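Local coordinates for replication protein A (Methanococcus maripaludis, PDB 3E0E) that probably binds DNA through OB-fold domains, of which this fragment of the longer protein is one, at residues Y24-F29 and L59-V64. Residues are numbered along the deposited sequence; the frame is centred on the assembly and turned at random.
Sequences YPKKEF and LADFEV
A single lysine side chain makes the whole contact from its side: Lys26 reaches across to Ala60 and Asp61 and sets its ammonium group between two carboxylates, one on each segment. The firmer bond goes to Asp61, where NZ of Lys26 lies 2.9 Å from OD2 and meets the syn lone pair of that oxygen, a salt bridge with a hydrogen bond inside it. A weak, longer one joins Lys26 NZ to OE2 of Glu28 at 3.4 Å. The two acids, OE2 of Glu28 and OD2 of Asp61, stand 6.3 Å apart, and the lysine charge probably offsets their mutual repulsion. The aliphatic part of the lysine does the packing. With CG anti to the backbone N (chi1 -178°), the chain runs out over the methyl group of Ala60, whose CB is 3.9 Å from Lys26 CD; the bend at chi3 (61°) then brings NZ back towards Glu28 while keeping it at the aspartate. Replacing Lys26 by an alanine would probably leave Asp61 and Glu28 without their shared counter-charge and open a gap beside the Ala60 methyl. Neighbours tie both segments to strand 37-46: Lys40 NZ donates to the carbonyl oxygens of Ala60 and Phe62, while Gln38 touches Glu28, Ala60 and Asp61. The arrangement is a small, partly buried salt-bridge network joining the end of the long strand 12-29 to the 3-10 segment that ends at Asp61, here standing in the link from strand 49-56 to strand 69-78 where an OB-fold β-barrel commonly carries a helix between its third and fourth strands.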
loop_
_atom_site.group_PDB
_atom_site.type_symbol
_atom_site.label_atom_id
_atom_site.label_comp_id
_atom_site.label_asym_id
_atom_site.label_seq_id
_atom_site.Cartn_x
_atom_site.Cartn_y
_atom_site.Cartn_z
ATOM N N TYR A 24 -3.552 8.798 -3.927
ATOM C CA TYR A 24 -3.107 9.948 -4.699
ATOM C C TYR A 24 -3.142 9.709 -6.201
ATOM O O TYR A 24 -3.248 8.573 -6.656
ATOM C CB TYR A 24 -1.703 10.356 -4.248
ATOM C CG TYR A 24 -1.649 10.661 -2.769
ATOM C CD1 TYR A 24 -1.322 9.672 -1.846
ATOM C CD2 TYR A 24 -1.995 11.924 -2.289
ATOM C CE1 TYR A 24 -1.343 9.928 -0.480
ATOM C CE2 TYR A 24 -2.021 12.192 -0.924
ATOM C CZ TYR A 24 -1.695 11.189 -0.024
ATOM O OH TYR A 24 -1.737 11.439 1.327
ATOM N N PRO A 25 -3.081 10.790 -6.991
ATOM C CA PRO A 25 -3.110 10.680 -8.450
ATOM C C PRO A 25 -1.947 9.867 -8.991
ATOM O O PRO A 25 -0.811 10.016 -8.538
ATOM C CB PRO A 25 -3.047 12.131 -8.905
ATOM C CG PRO A 25 -3.727 12.863 -7.798
ATOM C CD PRO A 25 -3.153 12.201 -6.574
ATOM N N LYS A 26 -2.242 9.012 -9.965
ATOM C CA LYS A 26 -1.231 8.175 -10.591
ATOM C C LYS A 26 -0.253 9.047 -11.374
ATOM O O LYS A 26 -0.647 10.034 -12.000
ATOM C CB LYS A 26 -1.900 7.172 -11.538
ATOM C CG LYS A 26 -0.951 6.206 -12.207
ATOM C CD LYS A 26 -1.676 5.277 -13.175
ATOM C CE LYS A 26 -2.361 6.035 -14.306
ATOM N NZ LYS A 26 -2.758 5.120 -15.425
ATOM N N LYS A 27 1.021 8.680 -11.331
ATOM C CA LYS A 27 2.061 9.415 -12.043
ATOM C C LYS A 27 2.692 8.480 -13.065
ATOM O O LYS A 27 3.132 7.388 -12.717
ATOM C CB LYS A 27 3.114 9.906 -11.051
ATOM C CG LYS A 27 2.550 10.841 -9.988
ATOM C CD LYS A 27 3.541 11.080 -8.867
ATOM C CE LYS A 27 2.982 12.042 -7.829
ATOM N NZ LYS A 27 1.703 11.540 -7.252
ATOM N N GLU A 28 2.731 8.904 -14.325
ATOM C CA GLU A 28 3.309 8.086 -15.379
ATOM C C GLU A 28 4.629 8.670 -15.825
ATOM O O GLU A 28 4.809 9.887 -15.833
ATOM C CB GLU A 28 2.357 7.992 -16.564
ATOM C CG GLU A 28 1.072 7.281 -16.227
ATOM C CD GLU A 28 0.300 6.891 -17.456
ATOM O OE1 GLU A 28 0.913 6.303 -18.372
ATOM O OE2 GLU A 28 -0.915 7.165 -17.503
ATOM N N PHE A 29 5.549 7.796 -16.216
ATOM C CA PHE A 29 6.870 8.244 -16.620
ATOM C C PHE A 29 7.594 7.196 -17.452
ATOM O O PHE A 29 7.059 6.126 -17.724
ATOM C CB PHE A 29 7.672 8.556 -15.358
ATOM C CG PHE A 29 7.702 7.423 -14.374
ATOM C CD1 PHE A 29 8.720 6.480 -14.410
ATOM C CD2 PHE A 29 6.692 7.276 -13.429
ATOM C CE1 PHE A 29 8.736 5.409 -13.519
ATOM C CE2 PHE A 29 6.699 6.204 -12.534
ATOM C CZ PHE A 29 7.723 5.271 -12.580
ATOM N N LEU A 59 -0.069 -2.248 -11.151
ATOM C CA LEU A 59 -0.838 -2.124 -9.922
ATOM C C LEU A 59 -1.252 -0.679 -9.665
ATOM O O LEU A 59 -2.091 -0.411 -8.813
ATOM C CB LEU A 59 -0.047 -2.668 -8.732
ATOM C CG LEU A 59 0.090 -4.192 -8.715
ATOM C CD1 LEU A 59 0.803 -4.619 -7.445
ATOM C CD2 LEU A 59 -1.288 -4.836 -8.789
ATOM N N ALA A 60 -0.666 0.260 -10.402
ATOM C CA ALA A 60 -1.027 1.657 -10.220
ATOM C C ALA A 60 -2.440 1.889 -10.744
ATOM O O ALA A 60 -3.052 2.916 -10.465
ATOM C CB ALA A 60 -0.036 2.562 -10.947
ATOM N N ASP A 61 -2.951 0.933 -11.515
ATOM C CA ASP A 61 -4.299 1.041 -12.057
ATOM C C ASP A 61 -5.291 0.166 -11.303
ATOM O O ASP A 61 -6.453 0.046 -11.697
ATOM C CB ASP A 61 -4.299 0.688 -13.545
ATOM C CG ASP A 61 -3.821 1.839 -14.408
ATOM O OD1 ASP A 61 -3.120 1.588 -15.408
ATOM O OD2 ASP A 61 -4.153 3.002 -14.084
ATOM N N PHE A 62 -4.832 -0.442 -10.213
ATOM C CA PHE A 62 -5.700 -1.283 -9.396
ATOM C C PHE A 62 -6.836 -0.421 -8.841
ATOM O O PHE A 62 -6.598 0.678 -8.337
ATOM C CB PHE A 62 -4.907 -1.889 -8.240
ATOM C CG PHE A 62 -5.691 -2.867 -7.423
ATOM C CD1 PHE A 62 -5.863 -4.174 -7.859
ATOM C CD2 PHE A 62 -6.267 -2.479 -6.221
ATOM C CE1 PHE A 62 -6.604 -5.085 -7.102
ATOM C CE2 PHE A 62 -7.005 -3.376 -5.463
ATOM C CZ PHE A 62 -7.174 -4.679 -5.902
ATOM N N GLU A 63 -8.067 -0.916 -8.931
ATOM C CA GLU A 63 -9.212 -0.161 -8.440
ATOM C C GLU A 63 -9.287 -0.169 -6.917
ATOM O O GLU A 63 -9.719 -1.143 -6.306
ATOM C CB GLU A 63 -10.515 -0.714 -9.035
ATOM C CG GLU A 63 -10.745 -2.196 -8.778
ATOM C CD GLU A 63 -12.097 -2.683 -9.274
ATOM O OE1 GLU A 63 -12.335 -2.649 -10.502
ATOM O OE2 GLU A 63 -12.922 -3.096 -8.432
ATOM N N VAL A 64 -8.854 0.933 -6.315
ATOM C CA VAL A 64 -8.864 1.099 -4.867
ATOM C C VAL A 64 -9.516 2.437 -4.559
ATOM O O VAL A 64 -9.300 3.417 -5.272
ATOM C CB VAL A 64 -7.430 1.079 -4.286
ATOM C CG1 VAL A 64 -7.355 1.931 -3.024
ATOM C CG2 VAL A 64 -7.036 -0.345 -3.958
#